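Local coordinates for pngf-ii (Elizabethkingia meningoseptica, PDB 4R4X), which probably cleaves N-linked glycans from glycoproteins as a bacterial peptide:N-glycosidase of the PNGase F family, at residues Asn51-Lys56 and Pro125-Gln130. Numbering follows the deposited sequence.
Sequences NEINRK and PSILGQ. With ZN (zinc ion), chain B.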
ATOM      1  N   ASN A  51      12.518  13.000  24.640  1.00 17.61           N
ATOM      2  CA  ASN A  51      12.238  12.271  25.865  1.00 18.88           C
ATOM      3  C   ASN A  51      12.366  13.210  27.089  1.00 18.11           C
ATOM      4  O   ASN A  51      13.191  14.106  27.105  1.00 16.91           O
ATOM      5  CB  ASN A  51      13.208  11.092  25.909  1.00 21.65           C
ATOM      6  CG  ASN A  51      13.034  10.226  27.126  1.00 24.87           C
ATOM      7  OD1 ASN A  51      12.306   9.228  27.091  1.00 30.70           O
ATOM      8  ND2 ASN A  51      13.716  10.575  28.201  1.00 25.11           N
ATOM      9  N   GLU A  52      11.522  13.028  28.098  1.00 19.51           N
ATOM     10  CA  GLU A  52      11.649  13.768  29.347  1.00 19.33           C
ATOM     11  C   GLU A  52      11.432  12.827  30.507  1.00 19.60           C
ATOM     12  O   GLU A  52      10.552  11.966  30.460  1.00 19.26           O
ATOM     13  CB  GLU A  52      10.649  14.913  29.442  1.00 22.32           C
ATOM     14  CG  GLU A  52      10.862  16.009  28.411  1.00 26.98           C
ATOM     15  CD  GLU A  52      10.110  17.296  28.727  1.00 30.87           C
ATOM     16  OE1 GLU A  52       9.154  17.260  29.529  1.00 37.05           O
ATOM     17  OE2 GLU A  52      10.474  18.358  28.171  1.00 35.57           O
ATOM     18  N   ILE A  53      12.246  12.990  31.542  1.00 18.75           N
ATOM     19  CA  ILE A  53      12.176  12.162  32.726  1.00 18.50           C
ATOM     20  C   ILE A  53      11.871  13.052  33.899  1.00 19.32           C
ATOM     21  O   ILE A  53      12.549  14.047  34.088  1.00 18.50           O
ATOM     22  CB  ILE A  53      13.513  11.455  33.000  1.00 19.00           C
ATOM     23  CG1 ILE A  53      13.848  10.552  31.817  1.00 19.56           C
ATOM     24  CG2 ILE A  53      13.432  10.687  34.316  1.00 20.41           C
ATOM     25  CD1 ILE A  53      15.084   9.699  31.979  1.00 20.33           C
ATOM     26  N   ASN A  54      10.854  12.671  34.667  1.00 19.18           N
ATOM     27  CA  ASN A  54      10.495  13.316  35.911  1.00 20.76           C
ATOM     28  C   ASN A  54      11.287  12.613  36.995  1.00 20.48           C
ATOM     29  O   ASN A  54      11.084  11.431  37.230  1.00 20.22           O
ATOM     30  CB  ASN A  54       8.991  13.171  36.157  1.00 22.57           C
ATOM     31  CG  ASN A  54       8.551  13.802  37.469  1.00 24.67           C
ATOM     32  OD1 ASN A  54       9.357  13.999  38.382  1.00 25.32           O
ATOM     33  ND2 ASN A  54       7.269  14.125  37.565  1.00 24.50           N
ATOM     34  N   ARG A  55      12.232  13.316  37.601  1.00 21.65           N
ATOM     35  CA  ARG A  55      13.166  12.662  38.512  1.00 22.85           C
ATOM     36  C   ARG A  55      12.538  12.383  39.893  1.00 26.13           C
ATOM     37  O   ARG A  55      13.091  11.612  40.666  1.00 25.83           O
ATOM     38  CB  ARG A  55      14.436  13.494  38.654  1.00 21.45           C
ATOM     39  CG  ARG A  55      15.269  13.593  37.387  1.00 20.88           C
ATOM     40  CD  ARG A  55      15.890  12.253  36.985  1.00 19.95           C
ATOM     41  NE  ARG A  55      16.621  12.359  35.722  1.00 19.31           N
ATOM     42  CZ  ARG A  55      17.157  11.313  35.077  1.00 19.11           C
ATOM     43  NH1 ARG A  55      17.101  10.081  35.583  1.00 18.18           N
ATOM     44  NH2 ARG A  55      17.812  11.493  33.951  1.00 18.29           N
ATOM     45  N   LYS A  56      11.380  12.979  40.177  1.00 28.30           N
ATOM     46  CA  LYS A  56      10.660  12.723  41.449  1.00 32.38           C
ATOM     47  C   LYS A  56      10.096  11.303  41.492  1.00 31.83           C
ATOM     48  O   LYS A  56      10.130  10.642  42.522  1.00 31.85           O
ATOM     49  CB  LYS A  56       9.511  13.725  41.648  1.00 35.03           C
ATOM     50  CG  LYS A  56       9.855  15.037  42.348  1.00 39.81           C
ATOM     51  CD  LYS A  56      11.157  15.688  41.881  1.00 42.46           C
ATOM     52  CE  LYS A  56      12.312  15.359  42.830  1.00 46.11           C
ATOM     53  NZ  LYS A  56      13.668  15.529  42.231  1.00 45.57           N
ATOM     54  N   PRO A 125      22.960  10.283  26.779  1.00 16.95           N
ATOM     55  CA  PRO A 125      22.644  10.452  25.349  1.00 17.02           C
ATOM     56  C   PRO A 125      21.591   9.476  24.834  1.00 17.79           C
ATOM     57  O   PRO A 125      21.179   9.574  23.665  1.00 18.92           O
ATOM     58  CB  PRO A 125      24.006  10.193  24.682  1.00 15.76           C
ATOM     59  CG  PRO A 125      24.629   9.169  25.577  1.00 16.04           C
ATOM     60  CD  PRO A 125      24.236   9.575  26.976  1.00 16.06           C
ATOM     61  N   SER A 126      21.169   8.530  25.680  1.00 18.62           N
ATOM     62  CA  SER A 126      20.098   7.585  25.344  1.00 18.19           C
ATOM     63  C   SER A 126      19.356   7.223  26.635  1.00 18.45           C
ATOM     64  O   SER A 126      19.724   7.663  27.710  1.00 19.07           O
ATOM     65  CB  SER A 126      20.661   6.316  24.674  1.00 18.40           C
ATOM     66  OG  SER A 126      21.326   5.496  25.621  1.00 20.25           O
ATOM     67  N   ILE A 127      18.324   6.411  26.541  1.00 18.69           N
ATOM     68  CA  ILE A 127      17.615   5.974  27.765  1.00 20.23           C
ATOM     69  C   ILE A 127      18.487   5.094  28.718  1.00 19.97           C
ATOM     70  O   ILE A 127      18.230   5.029  29.942  1.00 18.72           O
ATOM     71  CB  ILE A 127      16.340   5.208  27.373  1.00 21.67           C
ATOM     72  CG1 ILE A 127      15.378   5.068  28.570  1.00 22.28           C
ATOM     73  CG2 ILE A 127      16.706   3.854  26.773  1.00 21.95           C
ATOM     74  CD1 ILE A 127      14.916   6.370  29.184  1.00 22.93           C
ATOM     75  N   LEU A 128      19.498   4.412  28.167  1.00 20.36           N
ATOM     76  CA  LEU A 128      20.290   3.459  28.954  1.00 21.23           C
ATOM     77  C   LEU A 128      21.160   4.136  29.992  1.00 20.02           C
ATOM     78  O   LEU A 128      21.894   5.072  29.688  1.00 19.98           O
ATOM     79  CB  LEU A 128      21.169   2.596  28.065  1.00 23.40           C
ATOM     80  CG  LEU A 128      20.412   1.693  27.096  1.00 25.71           C
ATOM     81  CD1 LEU A 128      21.393   0.930  26.226  1.00 27.15           C
ATOM     82  CD2 LEU A 128      19.466   0.760  27.831  1.00 27.06           C
ATOM     83  N   GLY A 129      21.049   3.675  31.232  1.00 18.89           N
ATOM     84  CA  GLY A 129      21.855   4.199  32.334  1.00 18.10           C
ATOM     85  C   GLY A 129      21.367   5.456  33.021  1.00 18.90           C
ATOM     86  O   GLY A 129      22.060   5.967  33.912  1.00 19.75           O
ATOM     87  N   GLN A 130      20.186   5.953  32.628  1.00 18.08           N
ATOM     88  CA  GLN A 130      19.658   7.224  33.122  1.00 19.20           C
ATOM     89  C   GLN A 130      19.387   7.233  34.610  1.00 19.35           C
ATOM     90  O   GLN A 130      19.263   8.298  35.184  1.00 19.44           O
ATOM     91  CB  GLN A 130      18.322   7.545  32.457  1.00 20.15           C
ATOM     92  CG  GLN A 130      18.425   7.925  31.004  1.00 20.65           C
ATOM     93  CD  GLN A 130      18.766   9.373  30.792  1.00 21.13           C
ATOM     94  OE1 GLN A 130      18.592  10.228  31.676  1.00 22.10           O
ATOM     95  NE2 GLN A 130      19.230   9.672  29.594  1.00 22.75           N
TER
HETATM   96 ZN    ZN B1001       9.333  19.421  30.145  0.50 23.52          ZN
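A bend at chi2 in each of Arg55 (-67°) and Gln130 (-83°) brings the guanidinium of the one against the amide of the other, the two chains crossing at about a right angle. Arg55 grips Gln130 end-on with two nitrogens. Arg55 NH2 gives a short bond of 2.7 Å to the amide oxygen OE1 of Gln130, which sits at the guanidinium edge, in its plane. Arg55 NH1 donates to the backbone O of Gln130 at 2.8 Å, but approaches from above that carbonyl's plane. Guanidinium and amide planes are only 21° apart, and both bonds are bent at the hydrogen. The far side of the amide is fixed as well: NE2 of Gln130 donates an almost straight bond to Ser126 O, 2.8 Å away, so both ends of the amide are held and its rotation is set. Ser126 directly precedes the type II turn from Ile127 to Gln130, and Gln83 bonds to Ile127 O and Gly129 N of that turn.

Beside these two hydrogen bonds, Ile53, on the strand, points toward the loop and meets Gln130 and Ile127 through CD1. Ile53 CD1 lies against the bent Gln130 chain, 3.6 Å from Gln130 OE1. A looser apolar contact joins Ile53 CD1 to Ile127 CD1 at 4.3 Å. The CG2 branch of Ile53 rests on one face of the Arg55 guanidinium, toward the rim. Glu52, between the inward-directed Asn51 and Ile53, instead binds zinc through both carboxylate oxygens, together with Asp159. The contact thus ties the end of strand 48-54, which pairs with strands 31-36 and 59-65, and the residue just beyond it, Arg55, to the loop between strands 109-116 and 134-140 in the N-terminal domain; Thr32 touches both Arg55 and Gln130, and Val60 touches Ile127.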